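Local coordinates for protein putative antitoxin HigA3 (PDB 6LTZ) that is the putative antitoxin of a type II toxin-antitoxin system, a dimeric DNA-binding protein of the helix-turn-helix class whose cognate toxin would be HigB3, at residues R40-R45 with K69-G73; V56-M60 with A85-L90. All coordinates share one frame; numbering follows the deposited sequence.

Contact 1: residues R40-R45 with K69-G73; sequences RLAEIR and KLESG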
ATOM      1  N   ARG A  40       1.431  -2.720 -14.067  1.00 80.94           N
ATOM      2  CA  ARG A  40       1.783  -1.303 -14.153  1.00 73.59           C
ATOM      3  C   ARG A  40       0.631  -0.356 -13.740  1.00 63.69           C
ATOM      4  O   ARG A  40      -0.537  -0.650 -14.000  1.00 57.37           O
ATOM      5  CB  ARG A  40       2.211  -0.995 -15.593  1.00 71.20           C
ATOM      6  CG  ARG A  40       3.590  -0.415 -15.767  1.00 74.34           C
ATOM      7  CD  ARG A  40       4.575  -1.432 -16.358  1.00 86.17           C
ATOM      8  NE  ARG A  40       4.096  -2.062 -17.588  1.00 97.40           N
ATOM      9  CZ  ARG A  40       4.711  -3.075 -18.193  1.00 98.73           C
ATOM     10  NH1 ARG A  40       5.835  -3.560 -17.687  1.00 92.53           N
ATOM     11  NH2 ARG A  40       4.210  -3.602 -19.304  1.00 98.46           N
ATOM     12  N   LEU A  41       0.944   0.783 -13.121  1.00 54.97           N
ATOM     13  CA  LEU A  41      -0.106   1.754 -12.811  1.00 47.14           C
ATOM     14  C   LEU A  41      -0.713   2.308 -14.100  1.00 45.21           C
ATOM     15  O   LEU A  41      -1.918   2.537 -14.182  1.00 43.89           O
ATOM     16  CB  LEU A  41       0.436   2.890 -11.949  1.00 47.19           C
ATOM     17  CG  LEU A  41       0.812   2.523 -10.512  1.00 45.14           C
ATOM     18  CD1 LEU A  41       1.440   3.707  -9.797  1.00 48.86           C
ATOM     19  CD2 LEU A  41      -0.396   2.019  -9.743  1.00 46.87           C
ATOM     20  N   ALA A  42       0.133   2.506 -15.107  1.00 42.51           N
ATOM     21  CA  ALA A  42      -0.297   3.046 -16.394  1.00 44.68           C
ATOM     22  C   ALA A  42      -1.376   2.188 -17.060  1.00 42.54           C
ATOM     23  O   ALA A  42      -2.321   2.720 -17.643  1.00 43.54           O
ATOM     24  CB  ALA A  42       0.896   3.197 -17.316  1.00 47.08           C
ATOM     25  N   GLU A  43      -1.220   0.867 -16.974  1.00 48.54           N
ATOM     26  CA  GLU A  43      -2.198  -0.090 -17.497  1.00 44.42           C
ATOM     27  C   GLU A  43      -3.589   0.204 -16.965  1.00 51.30           C
ATOM     28  O   GLU A  43      -4.576   0.244 -17.707  1.00 40.30           O
ATOM     29  CB  GLU A  43      -1.813  -1.519 -17.112  1.00 59.41           C
ATOM     30  CG  GLU A  43      -1.155  -2.340 -18.200  1.00 76.16           C
ATOM     31  CD  GLU A  43      -0.774  -3.728 -17.712  1.00 82.69           C
ATOM     32  OE1 GLU A  43       0.039  -3.827 -16.768  1.00 75.92           O
ATOM     33  OE2 GLU A  43      -1.304  -4.719 -18.258  1.00 84.32           O
ATOM     34  N   ILE A  44      -3.635   0.388 -15.652  1.00 40.41           N
ATOM     35  CA  ILE A  44      -4.844   0.717 -14.921  1.00 52.34           C
ATOM     36  C   ILE A  44      -5.464   2.016 -15.432  1.00 49.09           C
ATOM     37  O   ILE A  44      -6.647   2.055 -15.765  1.00 43.75           O
ATOM     38  CB  ILE A  44      -4.534   0.831 -13.413  1.00 49.96           C
ATOM     39  CG1 ILE A  44      -4.116  -0.532 -12.863  1.00 63.54           C
ATOM     40  CG2 ILE A  44      -5.712   1.368 -12.647  1.00 53.89           C
ATOM     41  CD1 ILE A  44      -3.575  -0.490 -11.454  1.00 58.82           C
ATOM     42  N   ARG A  45      -4.655   3.067 -15.506  1.00 35.01           N
ATOM     43  CA  ARG A  45      -5.122   4.372 -15.968  1.00 30.66           C
ATOM     44  C   ARG A  45      -5.749   4.276 -17.356  1.00 33.13           C
ATOM     45  O   ARG A  45      -6.855   4.766 -17.580  1.00 37.42           O
ATOM     46  CB  ARG A  45      -3.971   5.386 -15.974  1.00 31.03           C
ATOM     47  CG  ARG A  45      -4.350   6.748 -16.552  1.00 25.71           C
ATOM     48  CD  ARG A  45      -3.289   7.810 -16.277  1.00 28.33           C
ATOM     49  NE  ARG A  45      -1.973   7.443 -16.797  1.00 28.29           N
ATOM     50  CZ  ARG A  45      -1.636   7.482 -18.082  1.00 43.38           C
ATOM     51  NH1 ARG A  45      -2.524   7.863 -18.993  1.00 25.56           N
ATOM     52  NH2 ARG A  45      -0.413   7.130 -18.459  1.00 38.69           N
ATOM     53  N   LYS A  69       7.352   8.948 -12.768  1.00 46.56           N
ATOM     54  CA  LYS A  69       8.137   8.004 -11.979  1.00 50.87           C
ATOM     55  C   LYS A  69       7.247   6.959 -11.317  1.00 42.99           C
ATOM     56  O   LYS A  69       7.653   5.814 -11.146  1.00 54.43           O
ATOM     57  CB  LYS A  69       8.964   8.731 -10.920  1.00 56.14           C
ATOM     58  CG  LYS A  69       9.863   9.832 -11.467  1.00 69.37           C
ATOM     59  CD  LYS A  69      10.504  10.645 -10.347  1.00 77.79           C
ATOM     60  CE  LYS A  69       9.750  10.488  -9.030  1.00 82.10           C
ATOM     61  NZ  LYS A  69       9.915  11.665  -8.131  1.00 85.81           N
ATOM     62  N   LEU A  70       6.031   7.356 -10.955  1.00 41.70           N
ATOM     63  CA  LEU A  70       5.062   6.430 -10.379  1.00 39.39           C
ATOM     64  C   LEU A  70       4.710   5.309 -11.346  1.00 52.62           C
ATOM     65  O   LEU A  70       4.642   4.139 -10.967  1.00 47.97           O
ATOM     66  CB  LEU A  70       3.779   7.169  -9.983  1.00 46.37           C
ATOM     67  CG  LEU A  70       3.632   7.669  -8.551  1.00 44.05           C
ATOM     68  CD1 LEU A  70       2.211   8.164  -8.320  1.00 38.49           C
ATOM     69  CD2 LEU A  70       3.980   6.562  -7.580  1.00 41.48           C
ATOM     70  N   GLU A  71       4.475   5.676 -12.600  1.00 42.21           N
ATOM     71  CA  GLU A  71       3.983   4.722 -13.582  1.00 46.11           C
ATOM     72  C   GLU A  71       5.108   3.932 -14.231  1.00 42.20           C
ATOM     73  O   GLU A  71       4.877   2.867 -14.800  1.00 58.38           O
ATOM     74  CB  GLU A  71       3.163   5.442 -14.655  1.00 49.43           C
ATOM     75  CG  GLU A  71       1.896   6.081 -14.120  1.00 37.98           C
ATOM     76  CD  GLU A  71       1.010   6.633 -15.219  1.00 48.86           C
ATOM     77  OE1 GLU A  71      -0.157   6.977 -14.925  1.00 37.48           O
ATOM     78  OE2 GLU A  71       1.482   6.722 -16.374  1.00 45.63           O
ATOM     79  N   SER A  72       6.326   4.453 -14.144  1.00 43.95           N
ATOM     80  CA  SER A  72       7.464   3.806 -14.786  1.00 64.32           C
ATOM     81  C   SER A  72       8.336   3.086 -13.768  1.00 63.13           C
ATOM     82  O   SER A  72       8.618   1.895 -13.907  1.00 68.68           O
ATOM     83  CB  SER A  72       8.304   4.830 -15.556  1.00 51.52           C
ATOM     84  OG  SER A  72       8.980   5.708 -14.670  1.00 57.72           O
ATOM     85  N   GLY A  73       8.752   3.819 -12.742  1.00 50.92           N
ATOM     86  CA  GLY A  73       9.701   3.310 -11.775  1.00 66.27           C
ATOM     87  C   GLY A  73       9.168   2.219 -10.870  1.00 57.62           C
ATOM     88  O   GLY A  73       8.016   1.801 -10.969  1.00 63.17           O
TER
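Leu41 and Glu71 bring the two backbones together, with CA atoms 5.1 Å apart, where the first turn of the helix begun at Leu41 meets the last turn of the one that ends at Ser72. Glu71 then reaches along the flank of the other helix to Arg45. Its CG lies anti to its own carbonyl carbon (chi1 -65°) and the chain runs extended from there, passing the CB atoms of Leu41 and Ala42 before the carboxylate arrives at the guanidinium. Arg45 receives it side-on: NE bonds OE1 at 2.6 Å and NH2 bonds OE2 at 2.8 Å, both through syn lone pairs and nearly straight. The two flat groups lie only 6° from a common plane although the side chains cross at about a right angle; the bends at chi3 (57°) and chi4 of Arg45 bring its NE/NH2 edge to the acid. This is a worked example of a bidentate salt bridge inside a buried contact, although NH2 also bonds a glycerol, probably from the crystallisation liquor. Each carboxylate oxygen has a second hydrogen-bond partner, OE1 the hydroxyl of Tyr86 and OE2 the amide of Gln53, which together with Arg45 should fix its rotation and probably favour the charged form. Leu41 CD1 packs 3.4 Å from Leu70 O and 4.2 Å from Leu70 CB. Nearer the surface, Arg40 CG touches Glu71 O, while at this N-cap position the backbone N of Arg40 bonds Glu43 OE1. Arg45 NH1 also holds Ala51 O, just ahead of helix 53-60, and Leu41 and Leu70 both continue onto helix 80-89, through Leu83 and through Thr82 and Tyr86 respectively, while Ile44 packs on Val105 of the second subunit.

Contact 2: residues V56-M60 with A85-L90; sequences VAALM and AYVAAL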
ATOM      1  N   VAL A  56      -3.847  13.435 -14.333  1.00 26.02           N
ATOM      2  CA  VAL A  56      -3.639  12.841 -13.012  1.00 22.61           C
ATOM      3  C   VAL A  56      -2.756  13.719 -12.128  1.00 26.78           C
ATOM      4  O   VAL A  56      -3.042  13.900 -10.943  1.00 27.67           O
ATOM      5  CB  VAL A  56      -3.015  11.437 -13.115  1.00 29.32           C
ATOM      6  CG1 VAL A  56      -2.742  10.865 -11.722  1.00 29.98           C
ATOM      7  CG2 VAL A  56      -3.937  10.512 -13.891  1.00 29.74           C
ATOM      8  N   ALA A  57      -1.691  14.271 -12.703  1.00 25.39           N
ATOM      9  CA  ALA A  57      -0.797  15.144 -11.946  1.00 30.78           C
ATOM     10  C   ALA A  57      -1.553  16.347 -11.386  1.00 27.09           C
ATOM     11  O   ALA A  57      -1.345  16.743 -10.239  1.00 31.69           O
ATOM     12  CB  ALA A  57       0.376  15.606 -12.817  1.00 28.92           C
ATOM     13  N   ALA A  58      -2.433  16.922 -12.202  1.00 24.47           N
ATOM     14  CA  ALA A  58      -3.222  18.071 -11.773  1.00 25.25           C
ATOM     15  C   ALA A  58      -4.185  17.682 -10.655  1.00 25.73           C
ATOM     16  O   ALA A  58      -4.362  18.423  -9.691  1.00 27.10           O
ATOM     17  CB  ALA A  58      -3.985  18.665 -12.941  1.00 22.43           C
ATOM     18  N   LEU A  59      -4.800  16.514 -10.791  1.00 25.30           N
ATOM     19  CA  LEU A  59      -5.751  16.036  -9.796  1.00 25.03           C
ATOM     20  C   LEU A  59      -5.071  15.765  -8.460  1.00 27.59           C
ATOM     21  O   LEU A  59      -5.639  16.049  -7.405  1.00 27.50           O
ATOM     22  CB  LEU A  59      -6.463  14.781 -10.310  1.00 20.37           C
ATOM     23  CG  LEU A  59      -7.501  15.093 -11.389  1.00 20.74           C
ATOM     24  CD1 LEU A  59      -7.870  13.855 -12.193  1.00 19.51           C
ATOM     25  CD2 LEU A  59      -8.740  15.696 -10.743  1.00 21.61           C
ATOM     26  N   MET A  60      -3.855  15.228  -8.513  1.00 25.25           N
ATOM     27  CA  MET A  60      -3.070  14.923  -7.316  1.00 27.84           C
ATOM     28  C   MET A  60      -2.370  16.149  -6.739  1.00 35.35           C
ATOM     29  O   MET A  60      -1.910  16.133  -5.597  1.00 35.72           O
ATOM     30  CB  MET A  60      -2.013  13.863  -7.626  1.00 29.19           C
ATOM     31  CG  MET A  60      -2.552  12.502  -7.993  1.00 24.42           C
ATOM     32  SD  MET A  60      -1.215  11.372  -8.428  1.00 27.85           S
ATOM     33  CE  MET A  60      -0.348  11.250  -6.863  1.00 28.53           C
ATOM     34  N   ALA A  85      -3.611   8.477  -3.372  1.00 20.61           N
ATOM     35  CA  ALA A  85      -3.959   9.703  -4.083  1.00 20.70           C
ATOM     36  C   ALA A  85      -4.031   9.485  -5.587  1.00 26.58           C
ATOM     37  O   ALA A  85      -4.866  10.076  -6.278  1.00 23.06           O
ATOM     38  CB  ALA A  85      -2.952  10.795  -3.761  1.00 22.43           C
ATOM     39  N   TYR A  86      -3.137   8.642  -6.088  1.00 22.47           N
ATOM     40  CA  TYR A  86      -3.105   8.303  -7.499  1.00 21.34           C
ATOM     41  C   TYR A  86      -4.377   7.554  -7.892  1.00 28.79           C
ATOM     42  O   TYR A  86      -5.052   7.926  -8.848  1.00 20.59           O
ATOM     43  CB  TYR A  86      -1.857   7.470  -7.810  1.00 22.62           C
ATOM     44  CG  TYR A  86      -1.755   7.011  -9.243  1.00 22.50           C
ATOM     45  CD1 TYR A  86      -1.142   7.804 -10.206  1.00 23.14           C
ATOM     46  CD2 TYR A  86      -2.274   5.789  -9.635  1.00 24.05           C
ATOM     47  CE1 TYR A  86      -1.050   7.381 -11.521  1.00 26.16           C
ATOM     48  CE2 TYR A  86      -2.188   5.360 -10.942  1.00 31.74           C
ATOM     49  CZ  TYR A  86      -1.574   6.163 -11.880  1.00 27.00           C
ATOM     50  OH  TYR A  86      -1.486   5.729 -13.179  1.00 32.68           O
ATOM     51  N   VAL A  87      -4.706   6.500  -7.148  1.00 21.14           N
ATOM     52  CA  VAL A  87      -5.915   5.733  -7.426  1.00 20.01           C
ATOM     53  C   VAL A  87      -7.159   6.610  -7.268  1.00 21.31           C
ATOM     54  O   VAL A  87      -8.097   6.514  -8.058  1.00 23.83           O
ATOM     55  CB  VAL A  87      -6.011   4.482  -6.513  1.00 21.47           C
ATOM     56  CG1 VAL A  87      -7.355   3.782  -6.685  1.00 20.43           C
ATOM     57  CG2 VAL A  87      -4.866   3.518  -6.820  1.00 21.02           C
ATOM     58  N   ALA A  88      -7.157   7.484  -6.265  1.00 19.35           N
ATOM     59  CA  ALA A  88      -8.285   8.388  -6.054  1.00 20.18           C
ATOM     60  C   ALA A  88      -8.469   9.343  -7.235  1.00 20.86           C
ATOM     61  O   ALA A  88      -9.595   9.668  -7.617  1.00 19.84           O
ATOM     62  CB  ALA A  88      -8.105   9.173  -4.769  1.00 21.00           C
ATOM     63  N   ALA A  89      -7.363   9.788  -7.818  1.00 21.54           N
ATOM     64  CA  ALA A  89      -7.430  10.706  -8.950  1.00 22.97           C
ATOM     65  C   ALA A  89      -8.012  10.011 -10.179  1.00 23.22           C
ATOM     66  O   ALA A  89      -8.634  10.648 -11.030  1.00 21.72           O
ATOM     67  CB  ALA A  89      -6.039  11.281  -9.253  1.00 20.70           C
ATOM     68  N   LEU A  90      -7.819   8.698 -10.264  1.00 21.16           N
ATOM     69  CA  LEU A  90      -8.402   7.906 -11.340  1.00 21.71           C
ATOM     70  C   LEU A  90      -9.888   7.622 -11.098  1.00 21.17           C
ATOM     71  O   LEU A  90     -10.554   7.020 -11.931  1.00 21.33           O
ATOM     72  CB  LEU A  90      -7.642   6.588 -11.506  1.00 29.58           C
ATOM     73  CG  LEU A  90      -6.196   6.717 -11.986  1.00 27.62           C
ATOM     74  CD1 LEU A  90      -5.545   5.347 -12.112  1.00 26.30           C
ATOM     75  CD2 LEU A  90      -6.150   7.466 -13.310  1.00 24.15           C
TER
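Met60 and Ala89 have the most surface buried here, closely followed by Val56, and the CB of Ala89 faces a surface made by Val56, Leu59 and Met60 of the other helix. That CB is met by Leu59 CB at 3.7 Å, by Met60 CG at 3.9 Å and by Val56 CG1 at 4.1 Å. The helix axes approach to 9.1 Å and cross steeply, at 114°. Met60 travels further: with the chain bent at its last torsion (chi3 65°), SD settles 3.7 Å from Tyr86 CA and CE lies against Tyr86 N and the CB of Ala85. The sulfur approaches the Tyr86 ring at its edge, 5.3 Å from the centroid, a Met-aromatic contact. Helix 53-60 is the first helix of the predicted helix-turn-helix motif, and helix 80-89 is a later helix of the same HTH cro/C1-type domain, so the contact joins the first helix of the motif to a helix that follows it in the fold. Val56 divides its two methyls. CG1, anti to the backbone N (chi1 177°), meets Tyr86 CD1 at 3.8 Å from an oblique direction, and CG2 touches Leu90 CD2 at the same distance. On the more exposed side of Ala89, Leu59 CD1 lies against the backbone O of that residue. Leu90, beyond its contact with Val56, also packs on Phe100 of the second subunit.

How the contacts relate
Contact 1 and contact 2 have centres about 12 Å apart and lie in a single HTH cro/C1-type domain. Their segments alternate along the chain, 40-45, 56-60, 69-73 and 85-90, one on each of four successive helices, so each contact ties together helices that are not consecutive. The contacts also meet directly: a probable hydrogen bond of 2.5 Å joins Glu71 OE1 to Tyr86 OH, and Arg45 CD packs against Val56 CG2. The polar group at contact 1 thus runs on into the partly buried apolar packing of contact 2, and both helices of the predicted DNA-binding motif, 53-60 and 64-72, are fastened to flanking helices, 80-89 and 41-47 respectively.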